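Local coordinates for protein GlcNAc Inducible Gene 2, GIG2 (Candida albicans, PDB 6AKZ) that binds iron and is probably an oxygenase of the DUF1479 (Gig2-like) family in the cupin clan, its gene being inducible by GlcNAc, at residues W39-V44 / I300-E304; I198-E202 / I285-P289; R288-W292 / I305-K311. All coordinates share one frame; numbering follows the deposited sequence.

Interaction 1. Residues W39-V44 / I300-E304; sequences WKRLLV and IDDYE
The ammonium group of Lys40 is gripped by two oxygens of one residue, Asp301. Lys40 NZ donates to the backbone Asp301 O at 3.1 Å and lies above that carbonyl's plane. It also forms a salt bridge with the carboxylate, Lys40 NZ to Asp301 OD1 at 3.3 Å. There it comes down on the carboxylate from above, 71° out of the plane. Asp301 itself starts out pointing away from the helix. Its CG stands anti to the backbone N (chi1 -166°), which brings the carboxylate back to the lysine. The Lys40 chain is extended beyond CG. On its way it runs past Ile300 in the opposite direction, with Lys40 CG 3.8 Å from Ile300 CG2.

A second, aromatic contact lies beside this one. Trp39 presents the edge of its pyrrole ring to a face of Tyr303 in a T-shaped pair. The planes are at 68° and the centroids are 4.5 Å apart. Trp39 NE1 sits over the centre of the phenol ring, 3.3 Å from Tyr303 CG. Leu43 CD1 also reaches this phenol, at 3.4 Å from Tyr303 CE2. Its approach is oblique. Leu43 CD1 also lies 4.0 Å from Ile300 CG1, and Val44 CG2 touches Ile300 CD1 at the outer margin. The hydroxyl of Tyr303 is hydrogen-bonded to Asp294. Trp39 also stacks with Phe291, and Leu43 packs on Tyr284 of helix 278-287.

The contact fixes a short 3-10 turn, 300-302, and the residues after it to helix 32-56, away from the iron site. Its polar grip lies towards the surface, while the rings are buried. The single lysine charge is shared between a carboxylate and a peptide oxygen, which should tie both the side chain and the backbone of the turn to the helix.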
loop_
_atom_site.group_PDB
_atom_site.type_symbol
_atom_site.label_atom_id
_atom_site.label_comp_id
_atom_site.label_asym_id
_atom_site.label_seq_id
_atom_site.Cartn_x
_atom_site.Cartn_y
_atom_site.Cartn_z
ATOM N N TRP A 39 10.334 8.952 -22.261
ATOM C CA TRP A 39 9.804 10.069 -21.490
ATOM C C TRP A 39 8.916 10.975 -22.312
ATOM O O TRP A 39 7.852 11.418 -21.867
ATOM C CB TRP A 39 10.929 10.904 -20.891
ATOM C CG TRP A 39 10.426 12.205 -20.193
ATOM C CD1 TRP A 39 10.384 13.479 -20.723
ATOM C CD2 TRP A 39 9.885 12.323 -18.854
ATOM N NE1 TRP A 39 9.895 14.373 -19.783
ATOM C CE2 TRP A 39 9.557 13.683 -18.642
ATOM C CE3 TRP A 39 9.614 11.405 -17.830
ATOM C CZ2 TRP A 39 9.016 14.143 -17.439
ATOM C CZ3 TRP A 39 9.115 11.896 -16.621
ATOM C CH2 TRP A 39 8.806 13.229 -16.438
ATOM N N LYS A 40 9.331 11.224 -23.558
ATOM C CA LYS A 40 8.488 11.957 -24.479
ATOM C C LYS A 40 7.181 11.221 -24.870
ATOM O O LYS A 40 6.113 11.822 -24.853
ATOM C CB LYS A 40 9.340 12.286 -25.687
ATOM C CG LYS A 40 10.379 13.316 -25.304
ATOM C CD LYS A 40 11.344 13.544 -26.444
ATOM C CE LYS A 40 12.445 14.448 -25.950
ATOM N NZ LYS A 40 13.397 14.563 -27.107
ATOM N N ARG A 41 7.268 9.957 -25.219
ATOM C CA ARG A 41 6.072 9.095 -25.435
ATOM C C ARG A 41 5.129 9.119 -24.175
ATOM O O ARG A 41 3.904 9.157 -24.305
ATOM C CB ARG A 41 6.420 7.649 -25.677
ATOM C CG ARG A 41 7.313 7.367 -26.881
ATOM C CD ARG A 41 7.196 5.899 -27.322
ATOM N NE ARG A 41 7.653 4.975 -26.270
ATOM C CZ ARG A 41 8.899 4.584 -26.083
ATOM N NH1 ARG A 41 9.888 5.036 -26.884
ATOM N NH2 ARG A 41 9.172 3.740 -25.095
ATOM N N LEU A 42 5.730 9.040 -23.008
ATOM C CA LEU A 42 5.001 8.998 -21.753
ATOM C C LEU A 42 4.113 10.252 -21.546
ATOM O O LEU A 42 2.923 10.135 -21.245
ATOM C CB LEU A 42 5.941 8.828 -20.574
ATOM C CG LEU A 42 5.287 8.909 -19.190
ATOM C CD1 LEU A 42 4.299 7.729 -19.014
ATOM C CD2 LEU A 42 6.321 8.881 -18.120
ATOM N N LEU A 43 4.712 11.425 -21.714
ATOM C CA LEU A 43 4.000 12.648 -21.578
ATOM C C LEU A 43 2.856 12.801 -22.543
ATOM O O LEU A 43 1.782 13.274 -22.134
ATOM C CB LEU A 43 4.958 13.837 -21.662
ATOM C CG LEU A 43 5.976 14.057 -20.563
ATOM C CD1 LEU A 43 6.669 15.392 -20.796
ATOM C CD2 LEU A 43 5.441 14.010 -19.129
ATOM N N VAL A 44 3.015 12.292 -23.759
ATOM C CA VAL A 44 1.976 12.367 -24.740
ATOM C C VAL A 44 0.801 11.499 -24.242
ATOM O O VAL A 44 -0.290 11.988 -24.167
ATOM C CB VAL A 44 2.475 11.916 -26.125
ATOM C CG1 VAL A 44 1.304 11.712 -27.086
ATOM C CG2 VAL A 44 3.511 12.928 -26.650
ATOM N N ILE A 300 7.422 19.150 -25.673
ATOM C CA ILE A 300 7.867 17.866 -25.106
ATOM C C ILE A 300 9.187 17.434 -25.751
ATOM O O ILE A 300 10.069 16.873 -25.091
ATOM C CB ILE A 300 6.722 16.833 -25.285
ATOM C CG1 ILE A 300 5.618 17.149 -24.280
ATOM C CG2 ILE A 300 7.173 15.376 -25.106
ATOM C CD1 ILE A 300 4.247 16.548 -24.623
ATOM N N ASP A 301 9.384 17.749 -27.024
ATOM C CA ASP A 301 10.624 17.353 -27.668
ATOM C C ASP A 301 11.883 18.087 -27.140
ATOM O O ASP A 301 12.995 17.642 -27.402
ATOM C CB ASP A 301 10.500 17.403 -29.178
ATOM C CG ASP A 301 11.645 16.689 -29.857
ATOM O OD1 ASP A 301 11.704 15.427 -29.797
ATOM O OD2 ASP A 301 12.522 17.401 -30.415
ATOM N N ASP A 302 11.725 19.099 -26.287
ATOM C CA ASP A 302 12.856 19.802 -25.690
ATOM C C ASP A 302 13.310 19.329 -24.303
ATOM O O ASP A 302 14.256 19.894 -23.763
ATOM C CB ASP A 302 12.528 21.311 -25.557
ATOM C CG ASP A 302 12.419 22.040 -26.913
ATOM O OD1 ASP A 302 12.962 21.574 -27.929
ATOM O OD2 ASP A 302 11.750 23.084 -26.956
ATOM N N TYR A 303 12.643 18.351 -23.672
ATOM C CA TYR A 303 13.221 17.708 -22.457
ATOM C C TYR A 303 14.580 17.074 -22.746
ATOM O O TYR A 303 14.755 16.468 -23.781
ATOM C CB TYR A 303 12.291 16.575 -21.907
ATOM C CG TYR A 303 11.152 17.110 -21.107
ATOM C CD1 TYR A 303 11.291 17.352 -19.762
ATOM C CD2 TYR A 303 9.948 17.402 -21.719
ATOM C CE1 TYR A 303 10.237 17.868 -19.030
ATOM C CE2 TYR A 303 8.878 17.908 -21.013
ATOM C CZ TYR A 303 9.000 18.112 -19.690
ATOM O OH TYR A 303 7.913 18.655 -19.021
ATOM N N GLU A 304 15.482 17.158 -21.785
ATOM C CA GLU A 304 16.766 16.464 -21.841
ATOM C C GLU A 304 17.088 15.901 -20.484
ATOM O O GLU A 304 16.875 16.528 -19.477
ATOM C CB GLU A 304 17.895 17.439 -22.239
ATOM C CG GLU A 304 17.753 17.891 -23.684
ATOM C CD GLU A 304 18.832 18.872 -24.098
ATOM O OE1 GLU A 304 18.707 20.043 -23.703
ATOM O OE2 GLU A 304 19.789 18.460 -24.797
#

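Interaction 2. Residues I198-E202 / I285-P289; sequences IERWE and IMLRP
Trp201 meets Met286 in a Met-aromatic contact reinforced by a hydrogen bond to the same residue. The methyl Met286 CE lies over one face of the indole, 3.3 Å from the centroid of the five-membered ring and 12° off its normal. This is a CH-pi contact. The sulfur is farther, with Met286 SD 4.4 Å from that centroid. The methionine chain is bent at both chi2 (-47°) and chi3, and this folds its methyl over the ring. At the ring's edge, Trp201 NE1 donates to the backbone Met286 O at 3.0 Å. The bond is nearly straight (172° at the hydrogen), and the oxygen lies in the indole plane. One residue therefore holds the tryptophan by both face and edge.

Other groups complete the first shell. Ile285 O lies at the ring edge, 3.4 Å from Trp201 CZ2. Pro289 CG approaches the same Trp201 CZ2 obliquely at 3.7 Å. Arg200 crosses Met286 at about a right angle, with its CB against the methyl.

Further out, Phe312 meets the Trp201 ring edge-to-face, and Phe214 touches both Trp201 and Met286. The guanidinium of Arg200 forms a salt bridge with Asp352 and a hydrogen bond to the backbone oxygen of Asp194, an iron ligand. The contact joins the short helix 199-202 to Ile285 and Met286 of helix 278-287 and to Pro289, in a buried region not far from the metal site. The side chain of Arg200 is about 10 Å from the bound iron(III) ion. Arg200 CB itself touches the methionine, 3.6 Å from Met286 CE.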
loop_
_atom_site.group_PDB
_atom_site.type_symbol
_atom_site.label_atom_id
_atom_site.label_comp_id
_atom_site.label_asym_id
_atom_site.label_seq_id
_atom_site.Cartn_x
_atom_site.Cartn_y
_atom_site.Cartn_z
ATOM N N ILE A 198 12.414 7.534 -0.577
ATOM C CA ILE A 198 13.524 7.468 -1.542
ATOM C C ILE A 198 13.898 6.008 -1.985
ATOM O O ILE A 198 14.542 5.856 -2.991
ATOM C CB ILE A 198 14.815 8.170 -0.970
ATOM C CG1 ILE A 198 15.883 8.458 -2.026
ATOM C CG2 ILE A 198 15.490 7.290 0.095
ATOM C CD1 ILE A 198 15.591 9.502 -3.051
ATOM N N GLU A 199 13.511 5.011 -1.197
ATOM C CA GLU A 199 13.840 3.604 -1.453
ATOM C C GLU A 199 13.640 3.035 -2.864
ATOM O O GLU A 199 14.433 2.207 -3.314
ATOM C CB GLU A 199 13.116 2.710 -0.440
ATOM C CG GLU A 199 13.819 2.596 0.904
ATOM C CD GLU A 199 13.743 3.878 1.710
ATOM O OE1 GLU A 199 13.097 4.839 1.242
ATOM O OE2 GLU A 199 14.329 3.923 2.812
ATOM N N ARG A 200 12.587 3.458 -3.550
ATOM C CA ARG A 200 12.284 2.937 -4.884
ATOM C C ARG A 200 13.463 3.133 -5.827
ATOM O O ARG A 200 13.639 2.385 -6.676
ATOM C CB ARG A 200 11.050 3.573 -5.472
ATOM C CG ARG A 200 9.768 3.229 -4.730
ATOM C CD ARG A 200 8.519 3.762 -5.423
ATOM N NE ARG A 200 7.250 3.381 -4.857
ATOM C CZ ARG A 200 6.742 3.813 -3.716
ATOM N NH1 ARG A 200 7.375 4.655 -2.958
ATOM N NH2 ARG A 200 5.557 3.395 -3.330
ATOM N N TRP A 201 14.180 4.219 -5.633
ATOM C CA TRP A 201 15.400 4.524 -6.322
ATOM C C TRP A 201 16.656 4.017 -5.641
ATOM O O TRP A 201 17.490 3.387 -6.329
ATOM C CB TRP A 201 15.512 6.012 -6.496
ATOM C CG TRP A 201 14.470 6.676 -7.340
ATOM C CD1 TRP A 201 14.449 6.767 -8.693
ATOM C CD2 TRP A 201 13.334 7.355 -6.873
ATOM N NE1 TRP A 201 13.358 7.500 -9.094
ATOM C CE2 TRP A 201 12.683 7.893 -7.980
ATOM C CE3 TRP A 201 12.847 7.638 -5.604
ATOM C CZ2 TRP A 201 11.519 8.646 -7.855
ATOM C CZ3 TRP A 201 11.742 8.424 -5.483
ATOM C CH2 TRP A 201 11.090 8.896 -6.584
ATOM N N GLU A 202 16.776 4.207 -4.353
ATOM C CA GLU A 202 17.995 3.906 -3.642
ATOM C C GLU A 202 18.267 2.450 -3.348
ATOM O O GLU A 202 19.424 2.044 -3.402
ATOM C CB GLU A 202 18.042 4.633 -2.314
ATOM C CG GLU A 202 19.464 4.702 -1.738
ATOM C CD GLU A 202 19.570 5.401 -0.416
ATOM O OE1 GLU A 202 18.544 5.904 0.138
ATOM O OE2 GLU A 202 20.741 5.435 0.071
ATOM N N ILE A 285 6.767 9.083 -12.218
ATOM C CA ILE A 285 7.380 9.281 -10.904
ATOM C C ILE A 285 8.815 8.815 -10.968
ATOM O O ILE A 285 9.688 9.575 -10.532
ATOM C CB ILE A 285 6.608 8.592 -9.778
ATOM C CG1 ILE A 285 5.308 9.398 -9.552
ATOM C CG2 ILE A 285 7.338 8.539 -8.451
ATOM C CD1 ILE A 285 4.175 8.688 -8.859
ATOM N N MET A 286 9.032 7.585 -11.427
ATOM C CA MET A 286 10.395 7.024 -11.416
ATOM C C MET A 286 11.363 7.797 -12.264
ATOM O O MET A 286 12.523 7.846 -11.937
ATOM C CB MET A 286 10.438 5.550 -11.782
ATOM C CG MET A 286 9.685 4.675 -10.767
ATOM S SD MET A 286 9.998 4.948 -8.984
ATOM C CE MET A 286 11.759 4.633 -8.877
ATOM N N LEU A 287 10.903 8.285 -13.400
ATOM C CA LEU A 287 11.744 9.101 -14.260
ATOM C C LEU A 287 11.821 10.571 -13.926
ATOM O O LEU A 287 12.720 11.268 -14.436
ATOM C CB LEU A 287 11.314 8.951 -15.724
ATOM C CG LEU A 287 11.441 7.561 -16.341
ATOM C CD1 LEU A 287 10.933 7.503 -17.752
ATOM C CD2 LEU A 287 12.852 7.069 -16.336
ATOM N N ARG A 288 10.927 11.074 -13.102
ATOM C CA ARG A 288 10.938 12.502 -12.765
ATOM C C ARG A 288 12.291 13.107 -12.239
ATOM O O ARG A 288 12.606 14.240 -12.626
ATOM C CB ARG A 288 9.784 12.880 -11.878
ATOM C CG ARG A 288 9.555 14.376 -11.733
ATOM C CD ARG A 288 9.201 15.087 -13.003
ATOM N NE ARG A 288 8.804 16.489 -12.691
ATOM C CZ ARG A 288 8.636 17.450 -13.588
ATOM N NH1 ARG A 288 8.867 17.215 -14.860
ATOM N NH2 ARG A 288 8.202 18.656 -13.173
ATOM N N PRO A 289 13.064 12.375 -11.409
ATOM C CA PRO A 289 14.382 12.895 -11.001
ATOM C C PRO A 289 15.318 13.130 -12.142
ATOM O O PRO A 289 16.195 13.976 -11.994
ATOM C CB PRO A 289 14.912 11.849 -10.003
ATOM C CG PRO A 289 13.662 11.146 -9.515
ATOM C CD PRO A 289 12.777 11.088 -10.730
#

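Interaction 3. Residues R288-W292 / I305-K311; sequences RPFFW and IDLITPK
Asp306 meets Phe290 through its backbone and Trp292 through its carboxylate. Asp306 N donates to Phe290 O at 2.8 Å. Along the side chain, Asp306 CB lies 3.6 Å from that same Phe290 O. CG is anti to the backbone N (chi1 165°), which carries the carboxylate to the indole edge. The two oxygens have separate tasks. Asp306 OD2 accepts Trp292 NE1 at 2.9 Å. The oxygen lies in the indole plane, but the nitrogen stands above the carboxylate plane, and the two flat groups are turned 75° apart. On its syn lone pair Asp306 OD2 also receives Thr309 OG1, at 2.7 Å. OD1 turns back to its own segment and accepts Ile308 N and Thr309 N. The first bond closes an Asx turn and the second an Asx motif. Four donors from the two segments therefore hold the carboxylate, and Lys23 adds a salt bridge to OD2. This dense set of donors would favour the charged form.

Lys311 lays its aliphatic chain over one face of the same indole, with Lys311 CD 3.6 Å from Trp292 CZ2. This is a CH-pi contact. Lys311 NZ is hydrogen-bonded to the backbone oxygen of Pro12 and forms a salt bridge with Asp14.

Apolar groups complete the contact. Leu307 CD2 sits at the edge of the Phe290 ring, 3.6 Å from Phe290 CD2. Ile305 packs against Phe291, with Ile305 CB 3.7 Å from Phe291 CE1. Pro289 CB lies 3.3 Å from Lys311 O, which is buried without a polar partner in the model.

Both segments belong to the long loop between helix 278-287 and strand 322-323. Lys23 and Gln24 of helix 18-26 touch the loop, and Val32 and Thr36 of helix 32-56 pack on it.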
loop_
_atom_site.group_PDB
_atom_site.type_symbol
_atom_site.label_atom_id
_atom_site.label_comp_id
_atom_site.label_asym_id
_atom_site.label_seq_id
_atom_site.Cartn_x
_atom_site.Cartn_y
_atom_site.Cartn_z
ATOM N N ARG A 288 10.927 11.074 -13.102
ATOM C CA ARG A 288 10.938 12.502 -12.765
ATOM C C ARG A 288 12.291 13.107 -12.239
ATOM O O ARG A 288 12.606 14.240 -12.626
ATOM C CB ARG A 288 9.784 12.880 -11.878
ATOM C CG ARG A 288 9.555 14.376 -11.733
ATOM C CD ARG A 288 9.201 15.087 -13.003
ATOM N NE ARG A 288 8.804 16.489 -12.691
ATOM C CZ ARG A 288 8.636 17.450 -13.588
ATOM N NH1 ARG A 288 8.867 17.215 -14.860
ATOM N NH2 ARG A 288 8.202 18.656 -13.173
ATOM N N PRO A 289 13.064 12.375 -11.409
ATOM C CA PRO A 289 14.382 12.895 -11.001
ATOM C C PRO A 289 15.318 13.130 -12.142
ATOM O O PRO A 289 16.195 13.976 -11.994
ATOM C CB PRO A 289 14.912 11.849 -10.003
ATOM C CG PRO A 289 13.662 11.146 -9.515
ATOM C CD PRO A 289 12.777 11.088 -10.730
ATOM N N PHE A 290 15.124 12.446 -13.271
ATOM C CA PHE A 290 15.919 12.611 -14.448
ATOM C C PHE A 290 15.359 13.671 -15.422
ATOM O O PHE A 290 16.089 14.113 -16.359
ATOM C CB PHE A 290 16.033 11.304 -15.212
ATOM C CG PHE A 290 16.595 10.174 -14.375
ATOM C CD1 PHE A 290 15.765 9.370 -13.572
ATOM C CD2 PHE A 290 17.930 9.942 -14.341
ATOM C CE1 PHE A 290 16.291 8.386 -12.784
ATOM C CE2 PHE A 290 18.459 8.933 -13.552
ATOM C CZ PHE A 290 17.632 8.133 -12.791
ATOM N N PHE A 291 14.065 14.001 -15.280
ATOM C CA PHE A 291 13.406 14.942 -16.194
ATOM C C PHE A 291 12.587 15.939 -15.437
ATOM O O PHE A 291 11.393 16.100 -15.711
ATOM C CB PHE A 291 12.541 14.167 -17.184
ATOM C CG PHE A 291 13.305 13.206 -18.047
ATOM C CD1 PHE A 291 14.051 13.657 -19.143
ATOM C CD2 PHE A 291 13.303 11.865 -17.788
ATOM C CE1 PHE A 291 14.735 12.777 -19.966
ATOM C CE2 PHE A 291 13.977 10.968 -18.610
ATOM C CZ PHE A 291 14.722 11.427 -19.700
ATOM N N TRP A 292 13.221 16.561 -14.427
ATOM C CA TRP A 292 12.547 17.385 -13.453
ATOM C C TRP A 292 12.437 18.794 -13.987
ATOM O O TRP A 292 11.640 19.539 -13.452
ATOM C CB TRP A 292 13.271 17.437 -12.076
ATOM C CG TRP A 292 14.667 17.984 -12.138
ATOM C CD1 TRP A 292 15.812 17.278 -12.352
ATOM C CD2 TRP A 292 15.067 19.372 -12.016
ATOM N NE1 TRP A 292 16.904 18.123 -12.401
ATOM C CE2 TRP A 292 16.480 19.415 -12.196
ATOM C CE3 TRP A 292 14.374 20.575 -11.800
ATOM C CZ2 TRP A 292 17.207 20.608 -12.117
ATOM C CZ3 TRP A 292 15.089 21.755 -11.742
ATOM C CH2 TRP A 292 16.503 21.759 -11.901
ATOM N N ILE A 305 17.706 14.741 -20.485
ATOM C CA ILE A 305 17.969 13.997 -19.271
ATOM C C ILE A 305 18.944 14.700 -18.383
ATOM O O ILE A 305 19.844 15.387 -18.882
ATOM C CB ILE A 305 18.433 12.561 -19.613
ATOM C CG1 ILE A 305 18.306 11.669 -18.384
ATOM C CG2 ILE A 305 19.865 12.565 -20.139
ATOM C CD1 ILE A 305 18.257 10.203 -18.729
ATOM N N ASP A 306 18.734 14.600 -17.084
ATOM C CA ASP A 306 19.618 15.107 -16.067
ATOM C C ASP A 306 20.175 13.898 -15.293
ATOM O O ASP A 306 19.497 13.356 -14.391
ATOM C CB ASP A 306 18.892 16.023 -15.057
ATOM C CG ASP A 306 19.724 16.274 -13.773
ATOM O OD1 ASP A 306 20.968 16.313 -13.881
ATOM O OD2 ASP A 306 19.166 16.392 -12.650
ATOM N N LEU A 307 21.424 13.521 -15.600
ATOM C CA LEU A 307 22.058 12.426 -14.910
ATOM C C LEU A 307 23.014 12.857 -13.843
ATOM O O LEU A 307 23.677 12.013 -13.257
ATOM C CB LEU A 307 22.729 11.520 -15.919
ATOM C CG LEU A 307 21.718 10.738 -16.772
ATOM C CD1 LEU A 307 22.406 10.279 -18.032
ATOM C CD2 LEU A 307 21.090 9.517 -16.098
ATOM N N ILE A 308 23.017 14.147 -13.506
ATOM C CA ILE A 308 24.051 14.705 -12.641
ATOM C C ILE A 308 23.540 15.235 -11.313
ATOM O O ILE A 308 24.070 14.824 -10.294
ATOM C CB ILE A 308 24.877 15.841 -13.343
ATOM C CG1 ILE A 308 25.357 15.420 -14.746
ATOM C CG2 ILE A 308 26.049 16.257 -12.473
ATOM C CD1 ILE A 308 26.131 14.111 -14.821
ATOM N N THR A 309 22.550 16.135 -11.275
ATOM C CA THR A 309 22.201 16.758 -9.952
ATOM C C THR A 309 21.592 15.691 -9.044
ATOM O O THR A 309 20.799 14.904 -9.541
ATOM C CB THR A 309 21.127 17.864 -10.048
ATOM O OG1 THR A 309 19.832 17.244 -10.207
ATOM C CG2 THR A 309 21.410 18.835 -11.225
ATOM N N PRO A 310 21.862 15.724 -7.735
ATOM C CA PRO A 310 21.248 14.784 -6.808
ATOM C C PRO A 310 19.813 15.219 -6.423
ATOM O O PRO A 310 19.481 15.291 -5.256
ATOM C CB PRO A 310 22.183 14.872 -5.610
ATOM C CG PRO A 310 22.510 16.324 -5.563
ATOM C CD PRO A 310 22.683 16.716 -7.004
ATOM N N LYS A 311 18.981 15.517 -7.402
ATOM C CA LYS A 311 17.597 15.968 -7.127
ATOM C C LYS A 311 16.696 14.739 -7.251
ATOM O O LYS A 311 16.668 14.093 -8.291
ATOM C CB LYS A 311 17.158 17.069 -8.101
ATOM C CG LYS A 311 17.903 18.394 -7.788
ATOM C CD LYS A 311 17.410 19.516 -8.643
ATOM C CE LYS A 311 18.345 20.706 -8.560
ATOM N NZ LYS A 311 18.506 21.218 -7.169
#

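All three contacts involve helix 278-287 or the long loop that follows it. Both segments of interaction 2 fall between those of interaction 1 in the sequence, whereas the segments of interactions 1 and 3 alternate. Interactions 2 and 3 share Arg288 and Pro289, and their centres are about 10 Å apart. The centre of interaction 1 is about 14 Å from that of interaction 3 and about 18 Å from that of interaction 2. Trp39 of helix 32-56 bridges them, packing on Leu287, Arg288 and Phe291. Only interaction 2, with helix 199-202, approaches the metal site; interaction 1 ties the loop to helix 32-56, and interaction 3 closes the loop on itself.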